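Local coordinates for protein Esterase/lipase (Lactobacillus rhamnosus, PDB 4N5H) that probably hydrolyses ester bonds, and may also transfer acyl groups, as a serine esterase of the alpha/beta hydrolase fold, at residues A[76-81]-A[105-110]; A[141-146]-A[179-184]. The protein carries 1 engineered substitution. All blocks are in the same frame, centred on the assembly; numbering follows the deposited sequence.

Contact 1 (A[76-81]-A[105-110])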
ATOM      1  N   GLY A  76      14.769   4.362  23.644  1.00 16.10           N
ATOM      2  CA  GLY A  76      14.699   4.746  25.038  1.00 15.27           C
ATOM      3  C   GLY A  76      14.374   3.679  26.025  1.00 16.53           C
ATOM      4  O   GLY A  76      13.860   3.958  27.139  1.00 16.57           O
ATOM      5  N   TRP A  77      14.555   2.398  25.663  1.00 13.37           N
ATOM      6  CA  TRP A  77      14.173   1.220  26.469  1.00 14.63           C
ATOM      7  C   TRP A  77      12.693   0.931  26.664  1.00 14.69           C
ATOM      8  O   TRP A  77      12.312  -0.167  27.094  1.00 13.71           O
ATOM      9  CB  TRP A  77      14.998   1.162  27.815  1.00 15.29           C
ATOM     10  CG  TRP A  77      16.473   1.392  27.805  1.00 14.05           C
ATOM     11  CD1 TRP A  77      17.432   0.467  27.564  1.00 14.13           C
ATOM     12  CD2 TRP A  77      17.179   2.620  27.997  1.00 14.58           C
ATOM     13  NE1 TRP A  77      18.634   1.003  27.610  1.00 14.05           N
ATOM     14  CE2 TRP A  77      18.545   2.333  27.880  1.00 13.74           C
ATOM     15  CE3 TRP A  77      16.778   3.938  28.301  1.00 17.30           C
ATOM     16  CZ2 TRP A  77      19.566   3.312  28.035  1.00 17.02           C
ATOM     17  CZ3 TRP A  77      17.734   4.886  28.486  1.00 18.38           C
ATOM     18  CH2 TRP A  77      19.151   4.587  28.341  1.00 18.24           C
ATOM     19  N   PHE A  78      11.866   1.906  26.215  1.00 16.27           N
ATOM     20  CA  PHE A  78      10.413   1.913  26.359  1.00 14.66           C
ATOM     21  C   PHE A  78       9.642   1.703  25.060  1.00 14.43           C
ATOM     22  O   PHE A  78       8.427   1.499  25.044  1.00 15.42           O
ATOM     23  CB  PHE A  78       9.939   3.298  26.915  1.00 15.62           C
ATOM     24  CG  PHE A  78      10.038   3.452  28.424  1.00 18.83           C
ATOM     25  CD1 PHE A  78      11.205   3.917  29.011  1.00 20.37           C
ATOM     26  CD2 PHE A  78       8.935   3.152  29.232  1.00 20.54           C
ATOM     27  CE1 PHE A  78      11.308   4.128  30.398  1.00 22.43           C
ATOM     28  CE2 PHE A  78       9.057   3.338  30.627  1.00 21.30           C
ATOM     29  CZ  PHE A  78      10.222   3.790  31.175  1.00 20.38           C
ATOM     30  N   TYR A  79      10.367   1.700  23.933  1.00 14.35           N
ATOM     31  CA  TYR A  79       9.746   1.815  22.604  1.00 14.24           C
ATOM     32  C   TYR A  79      10.531   0.968  21.612  1.00 12.87           C
ATOM     33  O   TYR A  79      11.756   0.841  21.659  1.00 13.89           O
ATOM     34  CB  TYR A  79       9.727   3.268  22.115  1.00 14.59           C
ATOM     35  CG  TYR A  79       9.358   3.535  20.703  1.00 13.94           C
ATOM     36  CD1 TYR A  79      10.307   3.800  19.769  1.00 14.96           C
ATOM     37  CD2 TYR A  79       8.071   3.403  20.274  1.00 15.24           C
ATOM     38  CE1 TYR A  79       9.982   4.010  18.459  1.00 17.32           C
ATOM     39  CE2 TYR A  79       7.712   3.552  18.952  1.00 16.89           C
ATOM     40  CZ  TYR A  79       8.695   3.870  18.018  1.00 17.80           C
ATOM     41  OH  TYR A  79       8.408   4.055  16.639  1.00 17.96           O
ATOM     42  N   GLY A  80       9.787   0.443  20.649  1.00 13.33           N
ATOM     43  CA  GLY A  80      10.415  -0.159  19.455  1.00 12.43           C
ATOM     44  C   GLY A  80      10.110  -1.639  19.354  1.00 13.97           C
ATOM     45  O   GLY A  80       9.541  -2.277  20.242  1.00 16.14           O
ATOM     46  N   ASP A  81      10.533  -2.230  18.230  1.00 12.83           N
ATOM     47  CA  ASP A  81      10.357  -3.639  18.008  1.00 13.02           C
ATOM     48  C   ASP A  81      11.303  -4.089  16.892  1.00 13.86           C
ATOM     49  O   ASP A  81      12.106  -3.268  16.449  1.00 13.85           O
ATOM     50  CB  ASP A  81       8.883  -4.015  17.672  1.00 15.49           C
ATOM     51  CG  ASP A  81       8.342  -3.318  16.441  1.00 18.93           C
ATOM     52  OD1 ASP A  81       9.107  -3.013  15.491  1.00 14.65           O
ATOM     53  OD2 ASP A  81       7.107  -2.929  16.442  1.00 20.05           O
ATOM     54  N   ARG A 105      11.711  -7.263  25.173  1.00 14.16           N
ATOM     55  CA  ARG A 105      10.632  -6.676  25.990  1.00 13.69           C
ATOM     56  C   ARG A 105      11.004  -5.258  26.437  1.00 12.86           C
ATOM     57  O   ARG A 105      12.162  -4.948  26.667  1.00 13.62           O
ATOM     58  CB  ARG A 105      10.273  -7.601  27.163  1.00 14.01           C
ATOM     59  CG  ARG A 105       9.695  -8.928  26.712  1.00 14.76           C
ATOM     60  CD  ARG A 105       9.663  -9.948  27.808  1.00 14.41           C
ATOM     61  NE  ARG A 105      10.983 -10.315  28.248  1.00 15.65           N
ATOM     62  CZ  ARG A 105      11.308 -10.934  29.371  1.00 17.75           C
ATOM     63  NH1 ARG A 105      10.376 -11.327  30.197  1.00 18.64           N
ATOM     64  NH2 ARG A 105      12.550 -11.177  29.629  1.00 18.15           N
ATOM     65  N   LEU A 106       9.963  -4.432  26.678  1.00 14.54           N
ATOM     66  CA  LEU A 106      10.165  -3.034  26.894  1.00 14.36           C
ATOM     67  C   LEU A 106       9.899  -2.671  28.397  1.00 15.66           C
ATOM     68  O   LEU A 106       9.048  -3.283  29.020  1.00 15.70           O
ATOM     69  CB  LEU A 106       9.189  -2.244  26.038  1.00 15.19           C
ATOM     70  CG  LEU A 106       9.385  -2.415  24.498  1.00 16.21           C
ATOM     71  CD1 LEU A 106       8.396  -1.598  23.700  1.00 16.77           C
ATOM     72  CD2 LEU A 106      10.782  -2.097  24.100  1.00 17.32           C
ATOM     73  N   LEU A 107      10.579  -1.652  28.855  1.00 14.72           N
ATOM     74  CA  LEU A 107      10.214  -1.060  30.186  1.00 16.31           C
ATOM     75  C   LEU A 107       8.811  -0.539  29.972  1.00 18.83           C
ATOM     76  O   LEU A 107       8.437  -0.079  28.903  1.00 18.25           O
ATOM     77  CB  LEU A 107      11.120   0.072  30.511  1.00 17.35           C
ATOM     78  CG  LEU A 107      12.618  -0.102  30.574  1.00 21.65           C
ATOM     79  CD1 LEU A 107      13.367   1.061  31.082  1.00 20.72           C
ATOM     80  CD2 LEU A 107      13.101  -1.336  31.175  1.00 21.24           C
ATOM     81  N   PRO A 108       7.982  -0.561  31.017  1.00 18.05           N
ATOM     82  CA  PRO A 108       8.295  -0.906  32.402  1.00 18.46           C
ATOM     83  C   PRO A 108       7.880  -2.361  32.707  1.00 21.34           C
ATOM     84  O   PRO A 108       7.999  -2.812  33.843  1.00 22.82           O
ATOM     85  CB  PRO A 108       7.313   0.072  33.168  1.00 18.78           C
ATOM     86  CG  PRO A 108       6.132   0.098  32.272  1.00 20.68           C
ATOM     87  CD  PRO A 108       6.653   0.098  30.874  1.00 19.17           C
ATOM     88  N   ASP A 109       7.508  -3.151  31.710  1.00 20.69           N
ATOM     89  CA  ASP A 109       7.134  -4.546  31.924  1.00 22.91           C
ATOM     90  C   ASP A 109       8.273  -5.486  32.305  1.00 20.79           C
ATOM     91  O   ASP A 109       8.050  -6.519  32.964  1.00 22.98           O
ATOM     92  CB  ASP A 109       6.431  -5.050  30.697  1.00 29.51           C
ATOM     93  CG  ASP A 109       5.173  -4.239  30.445  1.00 40.98           C
ATOM     94  OD1 ASP A 109       4.443  -3.954  31.443  1.00 48.85           O
ATOM     95  OD2 ASP A 109       5.015  -3.819  29.305  1.00 54.91           O
ATOM     96  N   VAL A 110       9.460  -5.167  31.864  1.00 16.71           N
ATOM     97  CA  VAL A 110      10.677  -5.776  32.364  1.00 16.59           C
ATOM     98  C   VAL A 110      11.606  -4.639  32.853  1.00 15.50           C
ATOM     99  O   VAL A 110      11.307  -3.426  32.734  1.00 16.78           O
ATOM    100  CB  VAL A 110      11.397  -6.592  31.267  1.00 17.31           C
ATOM    101  CG1 VAL A 110      10.506  -7.749  30.852  1.00 19.66           C
ATOM    102  CG2 VAL A 110      11.663  -5.709  30.065  1.00 18.41           C
TER
HETATM  103  O   HOH W   1       6.651   0.648  26.977  1.00 20.55           O

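Contact 2 (A[141-146]-A[179-184])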
ATOM      1  N   LEU A 141      29.604  -8.530  13.474  1.00 12.51           N
ATOM      2  CA  LEU A 141      29.515  -7.125  13.830  1.00 11.60           C
ATOM      3  C   LEU A 141      28.248  -6.931  14.726  1.00 12.87           C
ATOM      4  O   LEU A 141      27.146  -7.233  14.254  1.00 12.00           O
ATOM      5  CB  LEU A 141      29.357  -6.265  12.617  1.00 11.94           C
ATOM      6  CG  LEU A 141      28.998  -4.786  12.769  1.00 12.34           C
ATOM      7  CD1 LEU A 141      29.892  -4.062  13.723  1.00 14.51           C
ATOM      8  CD2 LEU A 141      28.927  -4.062  11.439  1.00 13.27           C
ATOM      9  N   LEU A 142      28.429  -6.481  15.951  1.00 12.53           N
ATOM     10  CA  LEU A 142      27.343  -6.145  16.861  1.00 12.43           C
ATOM     11  C   LEU A 142      27.143  -4.644  16.800  1.00 13.68           C
ATOM     12  O   LEU A 142      28.148  -3.888  16.985  1.00 14.20           O
ATOM     13  CB  LEU A 142      27.664  -6.547  18.244  1.00 13.27           C
ATOM     14  CG  LEU A 142      26.579  -6.259  19.292  1.00 13.43           C
ATOM     15  CD1 LEU A 142      25.331  -7.054  19.035  1.00 14.73           C
ATOM     16  CD2 LEU A 142      27.114  -6.492  20.687  1.00 14.61           C
ATOM     17  N   THR A 143      25.914  -4.171  16.529  1.00 13.92           N
ATOM     18  CA  THR A 143      25.658  -2.742  16.448  1.00 12.48           C
ATOM     19  C   THR A 143      24.378  -2.407  17.119  1.00 13.27           C
ATOM     20  O   THR A 143      23.516  -3.265  17.199  1.00 11.79           O
ATOM     21  CB  THR A 143      25.723  -2.218  15.050  1.00 13.88           C
ATOM     22  OG1 THR A 143      25.777  -0.799  15.088  1.00 15.13           O
ATOM     23  CG2 THR A 143      24.521  -2.646  14.290  1.00 14.94           C
ATOM     24  N   GLY A 144      24.348  -1.233  17.699  1.00 12.28           N
ATOM     25  CA  GLY A 144      23.164  -0.677  18.306  1.00 13.19           C
ATOM     26  C   GLY A 144      23.127   0.814  18.228  1.00 13.22           C
ATOM     27  O   GLY A 144      24.176   1.484  18.310  1.00 12.46           O
ATOM     28  N   ASP A 145      21.891   1.338  18.184  1.00 12.25           N
ATOM     29  CA  ASP A 145      21.713   2.808  18.134  1.00 13.81           C
ATOM     30  C   ASP A 145      20.996   3.329  19.366  1.00 15.59           C
ATOM     31  O   ASP A 145      19.992   2.730  19.799  1.00 16.25           O
ATOM     32  CB  ASP A 145      20.965   3.294  16.909  1.00 13.52           C
ATOM     33  CG  ASP A 145      19.579   2.801  16.821  1.00 15.67           C
ATOM     34  OD1 ASP A 145      18.664   3.704  16.919  1.00 18.98           O
ATOM     35  OD2 ASP A 145      19.392   1.565  16.571  1.00 15.51           O
ATOM     36  N   SER A 146      21.547   4.421  19.921  1.00 15.25           N
ATOM     37  CA  SER A 146      20.970   5.113  21.120  1.00 18.52           C
ATOM     38  C   SER A 146      20.802   4.230  22.468  1.00 18.59           C
ATOM     39  O   SER A 146      21.794   3.689  22.986  1.00 18.06           O
ATOM     40  CB  SER A 146      19.641   5.816  20.642  1.00 19.67           C
ATOM     41  OG  SER A 146      19.256   6.852  21.571  1.00 21.30           O
ATOM     42  N   LEU A 179      33.672  -6.701  16.013  1.00 13.60           N
ATOM     43  CA  LEU A 179      33.636  -5.282  16.165  1.00 12.78           C
ATOM     44  C   LEU A 179      32.296  -4.953  16.839  1.00 12.20           C
ATOM     45  O   LEU A 179      31.304  -5.613  16.514  1.00 12.47           O
ATOM     46  CB  LEU A 179      33.646  -4.621  14.789  1.00 13.30           C
ATOM     47  CG  LEU A 179      33.513  -3.088  14.744  1.00 15.17           C
ATOM     48  CD1 LEU A 179      34.578  -2.291  15.541  1.00 16.56           C
ATOM     49  CD2 LEU A 179      33.557  -2.600  13.262  1.00 15.70           C
ATOM     50  N   VAL A 180      32.278  -3.960  17.677  1.00 12.24           N
ATOM     51  CA  VAL A 180      31.072  -3.447  18.286  1.00 11.72           C
ATOM     52  C   VAL A 180      30.961  -1.974  17.892  1.00 12.92           C
ATOM     53  O   VAL A 180      31.746  -1.107  18.288  1.00 13.42           O
ATOM     54  CB  VAL A 180      31.068  -3.590  19.770  1.00 13.19           C
ATOM     55  CG1 VAL A 180      29.785  -3.108  20.342  1.00 13.31           C
ATOM     56  CG2 VAL A 180      31.275  -5.017  20.209  1.00 14.59           C
ATOM     57  N   ALA A 181      29.924  -1.687  17.082  1.00 12.65           N
ATOM     58  CA  ALA A 181      29.695  -0.336  16.549  1.00 12.73           C
ATOM     59  C   ALA A 181      28.486   0.322  17.228  1.00 13.40           C
ATOM     60  O   ALA A 181      27.378  -0.228  17.209  1.00 13.66           O
ATOM     61  CB  ALA A 181      29.474  -0.335  15.088  1.00 13.14           C
ATOM     62  N   LEU A 182      28.752   1.432  17.877  1.00 12.28           N
ATOM     63  CA  LEU A 182      27.711   2.134  18.651  1.00 12.56           C
ATOM     64  C   LEU A 182      27.346   3.394  17.926  1.00 13.41           C
ATOM     65  O   LEU A 182      28.208   4.233  17.665  1.00 14.25           O
ATOM     66  CB  LEU A 182      28.197   2.431  20.040  1.00 13.01           C
ATOM     67  CG  LEU A 182      28.778   1.253  20.831  1.00 13.78           C
ATOM     68  CD1 LEU A 182      29.336   1.728  22.164  1.00 14.98           C
ATOM     69  CD2 LEU A 182      27.829   0.110  20.994  1.00 13.04           C
ATOM     70  N   VAL A 183      26.080   3.585  17.644  1.00 11.95           N
ATOM     71  CA  VAL A 183      25.625   4.767  16.936  1.00 13.08           C
ATOM     72  C   VAL A 183      24.869   5.665  17.944  1.00 13.65           C
ATOM     73  O   VAL A 183      23.807   5.303  18.397  1.00 13.50           O
ATOM     74  CB  VAL A 183      24.673   4.426  15.731  1.00 12.99           C
ATOM     75  CG1 VAL A 183      24.120   5.660  15.028  1.00 15.04           C
ATOM     76  CG2 VAL A 183      25.411   3.576  14.719  1.00 13.28           C
ATOM     77  N   CYS A 184      25.408   6.845  18.220  1.00 12.90           N
ATOM     78  CA  CYS A 184      24.867   7.783  19.185  1.00 12.26           C
ATOM     79  C   CYS A 184      24.403   7.083  20.470  1.00 12.28           C
ATOM     80  O   CYS A 184      23.268   7.208  20.892  1.00 13.17           O
ATOM     81  CB  CYS A 184      23.673   8.600  18.635  1.00 13.09           C
ATOM     82  SG  CYS A 184      24.110   9.535  17.139  1.00 15.77           S
TER

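Contact 1 (A[76-81]-A[105-110])
Two loops meet backbone to backbone where the N-H of Leu107 donates to Trp77 O, a bond of 2.9 Å with 161° at the hydrogen, Phe78 and Leu107 having the nearest CA atoms. Trp77 O also accepts from Gln115. Leu107 sets its CB over the middle of the Phe78 ring, a CH-pi contact 3.8 Å from the centroid and 6° off the ring normal, while its CD1 reaches Phe78 CE1 at 3.8 Å and the CB of Trp77. Pro108, which follows a cis peptide bond, brings its CD obliquely to 4.0 Å from Phe78 CE2. In this alpha/beta hydrolase the loops follow the parallel neighbouring strands 66-72 and 98-102, and Phe78 packs on helix 2-28, while Tyr206 of helix 203-211 meets its ring edge-to-face. A leucine here would probably leave Leu107 CB without an aromatic face to rest on and remove the ring that Tyr206 meets. With CG anti to the carbonyl carbon (chi1 -64°), Leu106 lays its CD1 against Phe78 O at 3.4 Å and its CD2 against Tyr79 N at 3.8 Å. A water lies within hydrogen-bonding distance of both Phe78 O and Leu107 O, though it may not donate to both at once.

Contact 2 (A[141-146]-A[179-184])
Leu141 pairs with Leu179 at the start of two parallel strands whose axes approach to 4.7 Å at an angle of 12°. The two side chains lie side by side and point the same way; the CG of Leu141, turned anti to its backbone N, carries CD1 to 3.9 Å from Leu179 CG and also against the methyl of Ala181. Met297 of helix 288-311 packs on both Leu141 and Ala181. Leu142 then bonds through both its backbone polar atoms, its N donating to Leu179 O and its O accepting from Ala181 N at 2.8 Å. On the face that it shares with Val180, its CD2 approaches Val180 CG1 only loosely.

At Thr143 the side chain joins the ladder. OG1 lies anti to the backbone N (chi1 -166°) and donates to Ala181 O at 2.7 Å from above the carbonyl plane, 44° out of it, whereas Gly144 N comes to the same oxygen nearly in line with the C=O bond, so two donors grip one buried carbonyl. These strands belong to the central sheet of the alpha/beta hydrolase fold, with 66-72 and 235-240 flanking the pair. Gly144 O receives Val183 N at 2.9 Å in a nearly straight bond. Asp145 sets its CB 4.1 Å from Val183 CB, but its carboxylate turns off to Asn85. Ser146, whose N donates to Val183 O at 2.9 Å, sits right before helix 147-158 with a positive phi, the strained geometry expected of a nucleophile elbow. Its OG is hydrogen-bonded to His278, consistent with a Ser-His-Asp triad completed by Asp243. The CA of Ser146 also makes a close CH...O contact, 3.1 Å, with Cys184 O.

How the contacts relate
Contact 2 is wholly buried near the centre of the chain, whereas contact 1 lies farther out and is only partly buried. The two share no segment, but contact 1 joins loops that follow strands of the sheet in which contact 2 lies: loop 76-81 follows strand 66-72, which pairs with strand 140-145. Their centres are about 19 Å apart and their nearest atoms about 6 Å, without touching. The chemistry differs accordingly. A regular ladder of backbone bonds dominates in contact 2, while contact 1 has one direct backbone bond, a water lying between two carbonyls and aromatic packing. Trp77 nevertheless brings them close, packing on helix 147-158, which begins just after Ser146.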